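Local coordinates for protein D-alanine--D-alanine ligase (Acinetobacter baumannii ACICU, PDB 5D8D) that catalyses the ATP-dependent joining of two D-alanine molecules into D-alanyl-D-alanine, a building block of the peptidoglycan cell wall, at residues K100-K104 with V173-K177; D111-A115 with N263-L267; L135-I139 with M150-A156. One frame throughout, in Å; residues are numbered along the deposited sequence.

Overall arrangement
Contact 1 links the other two, which do not touch each other. Its strand 173-177 lies beside strand 137-141 of contact 3 in one antiparallel sheet, where E176 O is 2.8 Å from I138 N, and K104 of its helix reaches contact 2, with NZ 3.1 Å from T114 OG1. Centre to centre, contact 1 is about 12 Å from contact 2 and about 14 Å from contact 3, whereas contacts 2 and 3 are about 19 Å apart. Contacts 1 and 3 hold part of the predicted ATP site, and the side chain of K100 comes within about 3 Å (nearest atoms) of that of E268, a predicted magnesium ligand.

Contact 1: residues K100-K104 with V173-K177; sequences KVKTK and VMAEK
M174, the first residue of strand 173-177 to meet the helix, sends its terminal methyl to V101 and K104. CG stands between the backbone N and the carbonyl carbon (chi1 54°), and bends at the next two torsions bring CE to the helix, 3.7 Å from V101 CG1. The valine and the methionine slide past each other in opposite directions, with the terminal methyl of M174 against CG1. The same CE lies 3.7 Å from K104 CD, where it meets the aliphatic part of the lysine, and M174 SD approaches K100 CB at 4.2 Å. A flexible, unbranched apolar chain can bend to fit between V101 and the aliphatic part of K104. K100 then turns its amino group away to bond P141 O.

Two residues on, E176 faces the same way, as strand alternation requires. Its CG is anti to the backbone N (chi1 -173°) and the extended chain carries the carboxylate obliquely across K104. The salt bridge of K104 NZ with E176 OE1 measures 2.7 Å, although the position of OE1 is doubtful. E176 OE2 pairs with K140, so two lysines share this buried negative charge. A helix rests here on one face of an antiparallel sheet, with the strand inside the predicted ATP-binding region, as in ATP-grasp enzymes.

Contact 2: residues D111-A115 with N263-L267; sequences DLPTA and NFWLL
T114 and L266 are joined through a side chain: the hydroxyl OG1 of T114 donates to L266 O at 3.0 Å. With OG1 anti to the backbone N (chi1 -174°), the hydroxyl reaches the strand carbonyl, approaching it 23° from the carbonyl plane. The same oxygen is bonded by K104, so it joins helix 100-108 to the strand. One step back, L266 N donates to P113 O over 3.2 Å; this bond is fairly straight at hydrogen (162°), with the donor tilted from the carbonyl plane. Proline lacks an N-H, but its carbonyl still serves as an acceptor.

Around these bonds the side chains pack on one another and on the backbone. The benzo side of W265 lies against the T114 backbone, with T114 CA in the ring plane at the edge and T114 O 3.6 Å from W265 CZ3. P113 CB meets the same ring obliquely, 4.0 Å from W265 CE3, while P113 CG rests 3.6 Å from F264 O. The indole is broad enough to touch both the proline and the T114 backbone with its CE3-CZ3 side, and its NE1 is hydrogen-bonded to D259 OD2, which would limit the turning of the ring. Deeper in, L266 CD1 is 4.0 Å from L112 CB.

D111, the C-prime residue of a Schellman motif, ends helix 100-108, and the chain then passes along the outer strand 264-270. That strand pairs through W265 and L267 with strand 252-259, while W107 and helix 229-245 pack against L112 and L266.

Contact 3: residues L135-I139 with M150-A156; sequences LPVII and MSKVEKA
A β hairpin, formed by strands 137-141 and 151-153, brings V137 opposite V153 and I139 opposite S151 as hydrogen-bonded antiparallel pairs. V137 N donates to V153 O at 3.0 Å and V153 N returns the bond to V137 O at 2.9 Å. I139 N reaches S151 O at 3.1 Å, nearly straight at hydrogen (167°), and S151 N bonds I139 O at 3.2 Å. Between them I138 and K152 make the non-hydrogen-bonded pair.

V137, I139, S151 and V153 share one face, and the last three touch helix 159-169. V137 and V153 lie side by side, and I139 CG1, anti to its carbonyl carbon (chi1 -56°), meets V153 CG2 at a tight 3.5 Å, with F159 packed on both residues. β-Branched V137, I139 and V153 suit extended strands, and small S151 sits against the same helix. From the opposite face I138 CD1 reaches M150 CE at 3.7 Å, the two chains crossing at a slant, while K152 runs alongside P136, its CE 4.1 Å from P136 CB, and forms a cation-pi contact with W178. Such a hairpin at the edge of an antiparallel sheet, within the predicted ATP site, is characteristic of the ATP-grasp fold.

Contact 1: residues K100-K104 with V173-K177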
ATOM      1  N   LYS A 100       9.518   2.604  -4.033  1.00 53.40           N
ATOM      2  CA  LYS A 100      10.445   1.828  -4.854  1.00 55.01           C
ATOM      3  C   LYS A 100      10.867   0.528  -4.191  1.00 55.70           C
ATOM      4  O   LYS A 100      10.882  -0.536  -4.857  1.00 53.51           O
ATOM      5  CB  LYS A 100      11.683   2.646  -5.230  1.00 55.93           C
ATOM      6  CG  LYS A 100      11.395   3.728  -6.243  1.00 56.36           C
ATOM      7  CD  LYS A 100      12.640   4.546  -6.528  1.00 61.46           C
ATOM      8  CE  LYS A 100      12.317   5.818  -7.300  1.00 61.75           C
ATOM      9  NZ  LYS A 100      11.730   6.872  -6.429  1.00 64.29           N
ATOM     10  N   VAL A 101      11.153   0.566  -2.884  1.00 53.93           N
ATOM     11  CA  VAL A 101      11.610  -0.676  -2.253  1.00 48.66           C
ATOM     12  C   VAL A 101      10.470  -1.654  -2.129  1.00 49.63           C
ATOM     13  O   VAL A 101      10.687  -2.853  -2.419  1.00 55.02           O
ATOM     14  CB  VAL A 101      12.437  -0.551  -0.942  1.00 51.25           C
ATOM     15  CG1 VAL A 101      12.935   0.866  -0.680  1.00 49.10           C
ATOM     16  CG2 VAL A 101      11.751  -1.189   0.264  1.00 51.44           C
ATOM     17  N   LYS A 102       9.265  -1.181  -1.754  1.00 45.51           N
ATOM     18  CA  LYS A 102       8.136  -2.116  -1.594  1.00 44.58           C
ATOM     19  C   LYS A 102       7.705  -2.706  -2.905  1.00 44.08           C
ATOM     20  O   LYS A 102       7.340  -3.872  -2.960  1.00 50.20           O
ATOM     21  CB  LYS A 102       6.950  -1.497  -0.840  1.00 49.23           C
ATOM     22  CG  LYS A 102       7.269  -1.255   0.628  1.00 48.57           C
ATOM     23  CD  LYS A 102       6.040  -0.912   1.424  1.00 52.02           C
ATOM     24  CE  LYS A 102       6.389  -0.658   2.883  1.00 49.15           C
ATOM     25  NZ  LYS A 102       7.022   0.658   3.089  1.00 47.47           N
ATOM     26  N   THR A 103       7.770  -1.909  -3.972  1.00 47.09           N
ATOM     27  CA  THR A 103       7.565  -2.410  -5.335  1.00 43.96           C
ATOM     28  C   THR A 103       8.558  -3.556  -5.668  1.00 43.88           C
ATOM     29  O   THR A 103       8.173  -4.586  -6.208  1.00 40.85           O
ATOM     30  CB  THR A 103       7.687  -1.263  -6.350  1.00 40.81           C
ATOM     31  OG1 THR A 103       6.630  -0.318  -6.146  1.00 42.60           O
ATOM     32  CG2 THR A 103       7.555  -1.779  -7.764  1.00 45.57           C
ATOM     33  N   LYS A 104       9.832  -3.356  -5.364  1.00 45.40           N
ATOM     34  CA  LYS A 104      10.855  -4.370  -5.680  1.00 51.02           C
ATOM     35  C   LYS A 104      10.713  -5.640  -4.832  1.00 50.20           C
ATOM     36  O   LYS A 104      10.915  -6.739  -5.334  1.00 44.54           O
ATOM     37  CB  LYS A 104      12.259  -3.812  -5.518  1.00 49.19           C
ATOM     38  CG  LYS A 104      12.675  -2.838  -6.591  1.00 52.69           C
ATOM     39  CD  LYS A 104      13.790  -1.947  -6.045  1.00 58.27           C
ATOM     40  CE  LYS A 104      14.909  -1.659  -7.017  1.00 61.21           C
ATOM     41  NZ  LYS A 104      15.803  -2.838  -7.248  1.00 61.86           N
ATOM     42  N   VAL A 173      15.886   6.250   2.141  1.00 83.91           N
ATOM     43  CA  VAL A 173      16.665   6.310   0.879  1.00 77.12           C
ATOM     44  C   VAL A 173      17.191   4.884   0.593  1.00 77.35           C
ATOM     45  O   VAL A 173      17.490   4.129   1.540  1.00 70.56           O
ATOM     46  CB  VAL A 173      17.818   7.350   1.014  1.00 74.04           C
ATOM     47  CG1 VAL A 173      18.796   7.289  -0.144  1.00 75.00           C
ATOM     48  CG2 VAL A 173      17.267   8.769   1.148  1.00 72.24           C
ATOM     49  N   MET A 174      17.253   4.493  -0.691  1.00 80.89           N
ATOM     50  CA  MET A 174      17.838   3.176  -1.096  1.00 78.67           C
ATOM     51  C   MET A 174      19.056   3.331  -1.994  1.00 75.18           C
ATOM     52  O   MET A 174      19.047   4.134  -2.923  1.00 75.32           O
ATOM     53  CB  MET A 174      16.834   2.233  -1.783  1.00 72.22           C
ATOM     54  CG  MET A 174      16.079   2.767  -2.996  1.00 77.45           C
ATOM     55  SD  MET A 174      15.679   1.545  -4.293  1.00 79.86           S
ATOM     56  CE  MET A 174      15.387   0.030  -3.378  1.00 78.36           C
ATOM     57  N   ALA A 175      20.106   2.572  -1.686  1.00 75.88           N
ATOM     58  CA  ALA A 175      21.228   2.390  -2.600  1.00 75.86           C
ATOM     59  C   ALA A 175      20.946   1.125  -3.408  1.00 71.87           C
ATOM     60  O   ALA A 175      20.849   0.042  -2.841  1.00 75.44           O
ATOM     61  CB  ALA A 175      22.545   2.277  -1.842  1.00 75.40           C
ATOM     62  N   GLU A 176      20.806   1.273  -4.724  1.00 70.14           N
ATOM     63  CA  GLU A 176      20.558   0.160  -5.638  1.00 71.10           C
ATOM     64  C   GLU A 176      21.838  -0.099  -6.469  1.00 75.36           C
ATOM     65  O   GLU A 176      22.510   0.865  -6.898  1.00 67.68           O
ATOM     66  CB  GLU A 176      19.379   0.543  -6.538  1.00 70.92           C
ATOM     67  CG  GLU A 176      18.826  -0.540  -7.468  1.00 71.95           C
ATOM     68  CD  GLU A 176      17.731  -0.018  -8.419  1.00 74.25           C
ATOM     69  OE1 GLU A 176      16.804  -0.789  -8.737  1.00 64.08           O
ATOM     70  OE2 GLU A 176      17.788   1.163  -8.858  1.00 74.71           O
ATOM     71  N   LYS A 177      22.166  -1.382  -6.689  1.00 74.14           N
ATOM     72  CA  LYS A 177      23.279  -1.798  -7.583  1.00 73.76           C
ATOM     73  C   LYS A 177      23.151  -1.206  -8.987  1.00 73.78           C
ATOM     74  O   LYS A 177      22.133  -1.424  -9.626  1.00 72.42           O
ATOM     75  CB  LYS A 177      23.295  -3.326  -7.704  1.00 75.79           C
ATOM     76  CG  LYS A 177      24.252  -3.903  -8.736  1.00 78.81           C
ATOM     77  CD  LYS A 177      24.504  -5.394  -8.508  1.00 85.95           C
ATOM     78  CE  LYS A 177      24.959  -6.131  -9.775  1.00 87.06           C
ATOM     79  NZ  LYS A 177      26.267  -6.813  -9.558  1.00 87.14           N
TER

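Contact 2: residues D111-A115 with N263-L267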
ATOM      1  N   ASP A 111       9.247 -13.701  -8.258  1.00 65.20           N
ATOM      2  CA  ASP A 111      10.230 -14.332  -9.146  1.00 69.05           C
ATOM      3  C   ASP A 111      10.527 -13.509 -10.414  1.00 63.95           C
ATOM      4  O   ASP A 111      10.769 -14.055 -11.492  1.00 68.79           O
ATOM      5  CB  ASP A 111       9.813 -15.789  -9.455  1.00 78.31           C
ATOM      6  CG  ASP A 111      10.912 -16.787  -9.101  1.00 96.19           C
ATOM      7  OD1 ASP A 111      12.039 -16.636  -9.643  1.00 91.04           O
ATOM      8  OD2 ASP A 111      10.652 -17.695  -8.265  1.00 98.49           O
ATOM      9  N   LEU A 112      10.542 -12.188 -10.246  1.00 54.57           N
ATOM     10  CA  LEU A 112      10.688 -11.219 -11.327  1.00 49.47           C
ATOM     11  C   LEU A 112      12.016 -10.517 -11.046  1.00 50.36           C
ATOM     12  O   LEU A 112      12.310 -10.175  -9.888  1.00 57.49           O
ATOM     13  CB  LEU A 112       9.509 -10.221 -11.327  1.00 48.58           C
ATOM     14  CG  LEU A 112       8.302 -10.415 -12.260  1.00 50.93           C
ATOM     15  CD1 LEU A 112       8.023 -11.856 -12.658  1.00 59.22           C
ATOM     16  CD2 LEU A 112       7.049  -9.823 -11.668  1.00 50.96           C
ATOM     17  N   PRO A 113      12.824 -10.289 -12.086  1.00 49.32           N
ATOM     18  CA  PRO A 113      14.156  -9.727 -11.852  1.00 50.06           C
ATOM     19  C   PRO A 113      14.174  -8.226 -11.564  1.00 47.40           C
ATOM     20  O   PRO A 113      13.492  -7.458 -12.226  1.00 49.51           O
ATOM     21  CB  PRO A 113      14.869 -10.006 -13.166  1.00 48.20           C
ATOM     22  CG  PRO A 113      13.774  -9.897 -14.188  1.00 50.10           C
ATOM     23  CD  PRO A 113      12.521 -10.404 -13.523  1.00 48.51           C
ATOM     24  N   THR A 114      14.997  -7.838 -10.607  1.00 47.07           N
ATOM     25  CA  THR A 114      15.152  -6.463 -10.222  1.00 48.71           C
ATOM     26  C   THR A 114      16.504  -6.356  -9.528  1.00 47.97           C
ATOM     27  O   THR A 114      17.007  -7.350  -9.018  1.00 46.67           O
ATOM     28  CB  THR A 114      13.989  -6.022  -9.308  1.00 54.18           C
ATOM     29  OG1 THR A 114      14.093  -4.629  -9.043  1.00 64.14           O
ATOM     30  CG2 THR A 114      13.984  -6.758  -7.987  1.00 55.16           C
ATOM     31  N   ALA A 115      17.125  -5.181  -9.540  1.00 49.67           N
ATOM     32  CA  ALA A 115      18.493  -5.076  -9.044  1.00 51.05           C
ATOM     33  C   ALA A 115      18.562  -5.179  -7.516  1.00 57.95           C
ATOM     34  O   ALA A 115      17.712  -4.612  -6.815  1.00 56.79           O
ATOM     35  CB  ALA A 115      19.152  -3.787  -9.520  1.00 50.49           C
ATOM     36  N   ASN A 263      19.996  -8.940 -20.529  1.00 56.51           N
ATOM     37  CA  ASN A 263      18.977  -9.198 -19.518  1.00 59.94           C
ATOM     38  C   ASN A 263      18.163  -7.956 -19.158  1.00 55.77           C
ATOM     39  O   ASN A 263      18.688  -6.828 -19.100  1.00 50.83           O
ATOM     40  CB  ASN A 263      19.610  -9.689 -18.223  1.00 63.55           C
ATOM     41  CG  ASN A 263      20.404 -10.943 -18.412  1.00 62.23           C
ATOM     42  OD1 ASN A 263      19.883 -11.922 -18.936  1.00 50.35           O
ATOM     43  ND2 ASN A 263      21.673 -10.926 -17.980  1.00 63.74           N
ATOM     44  N   PHE A 264      16.893  -8.180 -18.853  1.00 52.27           N
ATOM     45  CA  PHE A 264      16.061  -7.101 -18.414  1.00 50.56           C
ATOM     46  C   PHE A 264      16.073  -7.009 -16.895  1.00 51.25           C
ATOM     47  O   PHE A 264      16.124  -8.008 -16.207  1.00 49.81           O
ATOM     48  CB  PHE A 264      14.681  -7.282 -18.983  1.00 48.30           C
ATOM     49  CG  PHE A 264      14.665  -7.366 -20.479  1.00 48.79           C
ATOM     50  CD1 PHE A 264      15.261  -6.364 -21.256  1.00 51.03           C
ATOM     51  CD2 PHE A 264      14.044  -8.424 -21.116  1.00 48.14           C
ATOM     52  CE1 PHE A 264      15.248  -6.441 -22.638  1.00 51.77           C
ATOM     53  CE2 PHE A 264      14.034  -8.510 -22.501  1.00 52.83           C
ATOM     54  CZ  PHE A 264      14.639  -7.519 -23.264  1.00 52.01           C
ATOM     55  N   TRP A 265      16.028  -5.784 -16.393  1.00 52.46           N
ATOM     56  CA  TRP A 265      15.927  -5.513 -14.982  1.00 49.93           C
ATOM     57  C   TRP A 265      14.832  -4.457 -14.724  1.00 52.47           C
ATOM     58  O   TRP A 265      14.937  -3.342 -15.209  1.00 52.14           O
ATOM     59  CB  TRP A 265      17.261  -5.015 -14.496  1.00 51.52           C
ATOM     60  CG  TRP A 265      18.343  -6.044 -14.620  1.00 60.34           C
ATOM     61  CD1 TRP A 265      19.264  -6.114 -15.592  1.00 58.30           C
ATOM     62  CD2 TRP A 265      18.614  -7.142 -13.725  1.00 65.40           C
ATOM     63  NE1 TRP A 265      20.106  -7.169 -15.374  1.00 65.11           N
ATOM     64  CE2 TRP A 265      19.728  -7.825 -14.238  1.00 66.02           C
ATOM     65  CE3 TRP A 265      18.028  -7.608 -12.540  1.00 67.15           C
ATOM     66  CZ2 TRP A 265      20.267  -8.965 -13.622  1.00 70.65           C
ATOM     67  CZ3 TRP A 265      18.570  -8.740 -11.915  1.00 67.80           C
ATOM     68  CH2 TRP A 265      19.675  -9.407 -12.465  1.00 71.62           C
ATOM     69  N   LEU A 266      13.805  -4.818 -13.946  1.00 49.94           N
ATOM     70  CA  LEU A 266      12.714  -3.919 -13.608  1.00 44.93           C
ATOM     71  C   LEU A 266      13.124  -2.824 -12.626  1.00 45.30           C
ATOM     72  O   LEU A 266      13.759  -3.104 -11.609  1.00 47.08           O
ATOM     73  CB  LEU A 266      11.572  -4.691 -13.011  1.00 44.82           C
ATOM     74  CG  LEU A 266      10.901  -5.703 -13.923  1.00 45.83           C
ATOM     75  CD1 LEU A 266      10.135  -6.662 -13.034  1.00 50.56           C
ATOM     76  CD2 LEU A 266       9.948  -5.061 -14.896  1.00 41.46           C
ATOM     77  N   LEU A 267      12.723  -1.582 -12.929  1.00 46.05           N
ATOM     78  CA  LEU A 267      13.155  -0.403 -12.175  1.00 46.08           C
ATOM     79  C   LEU A 267      12.063   0.148 -11.247  1.00 45.98           C
ATOM     80  O   LEU A 267      12.287   0.292 -10.042  1.00 46.81           O
ATOM     81  CB  LEU A 267      13.669   0.677 -13.122  1.00 45.72           C
ATOM     82  CG  LEU A 267      15.182   0.893 -13.298  1.00 47.97           C
ATOM     83  CD1 LEU A 267      16.042  -0.323 -13.045  1.00 49.14           C
ATOM     84  CD2 LEU A 267      15.477   1.484 -14.675  1.00 46.58           C
TER

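Contact 3: residues L135-I139 with M150-A156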
ATOM      1  N   LEU A 135      30.573  -1.571  -6.378  1.00 91.68           N
ATOM      2  CA  LEU A 135      30.523  -0.263  -7.028  1.00 96.32           C
ATOM      3  C   LEU A 135      30.412  -0.473  -8.542  1.00 93.99           C
ATOM      4  O   LEU A 135      30.935  -1.455  -9.072  1.00100.94           O
ATOM      5  CB  LEU A 135      31.735   0.625  -6.678  1.00104.73           C
ATOM      6  CG  LEU A 135      31.686   1.350  -5.309  1.00106.84           C
ATOM      7  CD1 LEU A 135      32.454   0.582  -4.262  1.00102.09           C
ATOM      8  CD2 LEU A 135      32.242   2.756  -5.351  1.00102.14           C
ATOM      9  N   PRO A 136      29.708   0.412  -9.240  1.00 92.05           N
ATOM     10  CA  PRO A 136      29.002   1.562  -8.658  1.00 93.98           C
ATOM     11  C   PRO A 136      27.527   1.269  -8.281  1.00 89.26           C
ATOM     12  O   PRO A 136      26.986   0.217  -8.642  1.00 83.58           O
ATOM     13  CB  PRO A 136      29.101   2.624  -9.768  1.00 98.94           C
ATOM     14  CG  PRO A 136      29.798   1.967 -10.926  1.00102.26           C
ATOM     15  CD  PRO A 136      29.735   0.493 -10.705  1.00 96.04           C
ATOM     16  N   VAL A 137      26.910   2.191  -7.536  1.00 88.50           N
ATOM     17  CA  VAL A 137      25.478   2.119  -7.168  1.00 90.31           C
ATOM     18  C   VAL A 137      24.783   3.444  -7.495  1.00 89.52           C
ATOM     19  O   VAL A 137      25.432   4.445  -7.800  1.00 88.49           O
ATOM     20  CB  VAL A 137      25.236   1.767  -5.662  1.00 87.23           C
ATOM     21  CG1 VAL A 137      25.983   0.501  -5.268  1.00 83.03           C
ATOM     22  CG2 VAL A 137      25.601   2.930  -4.746  1.00 87.92           C
ATOM     23  N   ILE A 138      23.459   3.427  -7.416  1.00 87.76           N
ATOM     24  CA  ILE A 138      22.638   4.622  -7.589  1.00 82.58           C
ATOM     25  C   ILE A 138      21.888   4.800  -6.275  1.00 77.02           C
ATOM     26  O   ILE A 138      21.317   3.834  -5.751  1.00 67.53           O
ATOM     27  CB  ILE A 138      21.685   4.529  -8.818  1.00 90.42           C
ATOM     28  CG1 ILE A 138      20.723   5.720  -8.858  1.00 97.90           C
ATOM     29  CG2 ILE A 138      20.877   3.234  -8.845  1.00 92.31           C
ATOM     30  CD1 ILE A 138      20.009   5.896 -10.182  1.00100.48           C
ATOM     31  N   ILE A 139      21.936   6.024  -5.743  1.00 72.71           N
ATOM     32  CA  ILE A 139      21.239   6.421  -4.502  1.00 76.45           C
ATOM     33  C   ILE A 139      19.971   7.160  -4.908  1.00 78.42           C
ATOM     34  O   ILE A 139      20.053   8.176  -5.607  1.00 80.79           O
ATOM     35  CB  ILE A 139      22.112   7.372  -3.615  1.00 73.44           C
ATOM     36  CG1 ILE A 139      23.481   6.741  -3.267  1.00 67.94           C
ATOM     37  CG2 ILE A 139      21.361   7.798  -2.352  1.00 73.89           C
ATOM     38  CD1 ILE A 139      23.410   5.468  -2.446  1.00 64.50           C
ATOM     39  N   MET A 150      18.276  11.581  -7.463  1.00 95.05           N
ATOM     40  CA  MET A 150      19.151  10.471  -7.860  1.00 92.54           C
ATOM     41  C   MET A 150      20.577  10.991  -8.043  1.00 95.03           C
ATOM     42  O   MET A 150      20.792  12.107  -8.544  1.00 87.54           O
ATOM     43  CB  MET A 150      18.652   9.784  -9.151  1.00 91.11           C
ATOM     44  CG  MET A 150      17.392   8.932  -8.973  1.00 94.61           C
ATOM     45  SD  MET A 150      16.269   8.866 -10.392  1.00100.35           S
ATOM     46  CE  MET A 150      16.705   7.334 -11.216  1.00 99.54           C
ATOM     47  N   SER A 151      21.543  10.192  -7.600  1.00 95.98           N
ATOM     48  CA  SER A 151      22.964  10.483  -7.810  1.00100.62           C
ATOM     49  C   SER A 151      23.676   9.153  -8.095  1.00102.80           C
ATOM     50  O   SER A 151      23.297   8.110  -7.550  1.00 98.98           O
ATOM     51  CB  SER A 151      23.595  11.189  -6.592  1.00 98.89           C
ATOM     52  OG  SER A 151      22.632  11.713  -5.678  1.00102.47           O
ATOM     53  N   LYS A 152      24.688   9.188  -8.961  1.00103.50           N
ATOM     54  CA  LYS A 152      25.508   8.008  -9.228  1.00103.31           C
ATOM     55  C   LYS A 152      26.766   8.004  -8.329  1.00 98.04           C
ATOM     56  O   LYS A 152      27.557   8.955  -8.339  1.00101.99           O
ATOM     57  CB  LYS A 152      25.884   7.922 -10.713  1.00104.12           C
ATOM     58  CG  LYS A 152      26.184   6.499 -11.171  1.00104.52           C
ATOM     59  CD  LYS A 152      27.060   6.451 -12.410  1.00105.07           C
ATOM     60  CE  LYS A 152      27.561   5.037 -12.646  1.00108.38           C
ATOM     61  NZ  LYS A 152      28.085   4.863 -14.024  1.00109.49           N
ATOM     62  N   VAL A 153      26.927   6.926  -7.556  1.00 88.37           N
ATOM     63  CA  VAL A 153      28.047   6.752  -6.633  1.00 90.41           C
ATOM     64  C   VAL A 153      29.054   5.764  -7.228  1.00 93.32           C
ATOM     65  O   VAL A 153      28.712   4.586  -7.390  1.00 92.10           O
ATOM     66  CB  VAL A 153      27.549   6.233  -5.259  1.00 90.70           C
ATOM     67  CG1 VAL A 153      28.712   5.820  -4.348  1.00 85.81           C
ATOM     68  CG2 VAL A 153      26.679   7.287  -4.577  1.00 92.96           C
ATOM     69  N   GLU A 154      30.278   6.238  -7.523  1.00 96.18           N
ATOM     70  CA  GLU A 154      31.399   5.366  -7.977  1.00 98.01           C
ATOM     71  C   GLU A 154      32.642   5.329  -7.053  1.00 96.03           C
ATOM     72  O   GLU A 154      33.605   4.620  -7.350  1.00 96.72           O
ATOM     73  CB  GLU A 154      31.777   5.606  -9.461  1.00 94.10           C
ATOM     74  CG  GLU A 154      31.630   7.027 -10.009  1.00 96.20           C
ATOM     75  CD  GLU A 154      31.236   7.054 -11.487  1.00101.55           C
ATOM     76  OE1 GLU A 154      30.772   8.119 -11.953  1.00 94.37           O
ATOM     77  OE2 GLU A 154      31.361   6.014 -12.179  1.00 99.26           O
ATOM     78  N   LYS A 155      32.584   6.007  -5.907  1.00 99.49           N
ATOM     79  CA  LYS A 155      33.608   5.867  -4.869  1.00107.77           C
ATOM     80  C   LYS A 155      32.957   5.858  -3.468  1.00112.32           C
ATOM     81  O   LYS A 155      31.743   6.034  -3.345  1.00111.73           O
ATOM     82  CB  LYS A 155      34.622   7.010  -5.016  1.00107.66           C
ATOM     83  CG  LYS A 155      36.055   6.687  -4.586  1.00116.26           C
ATOM     84  CD  LYS A 155      36.644   5.472  -5.312  1.00113.93           C
ATOM     85  CE  LYS A 155      38.134   5.626  -5.621  1.00106.30           C
ATOM     86  NZ  LYS A 155      38.933   6.052  -4.437  1.00103.86           N
ATOM     87  N   ALA A 156      33.749   5.606  -2.420  1.00112.56           N
ATOM     88  CA  ALA A 156      33.351   5.960  -1.043  1.00108.17           C
ATOM     89  C   ALA A 156      33.112   7.487  -0.953  1.00106.61           C
ATOM     90  O   ALA A 156      32.161   7.941  -0.303  1.00 89.91           O
ATOM     91  CB  ALA A 156      34.411   5.511  -0.038  1.00104.10           C
TER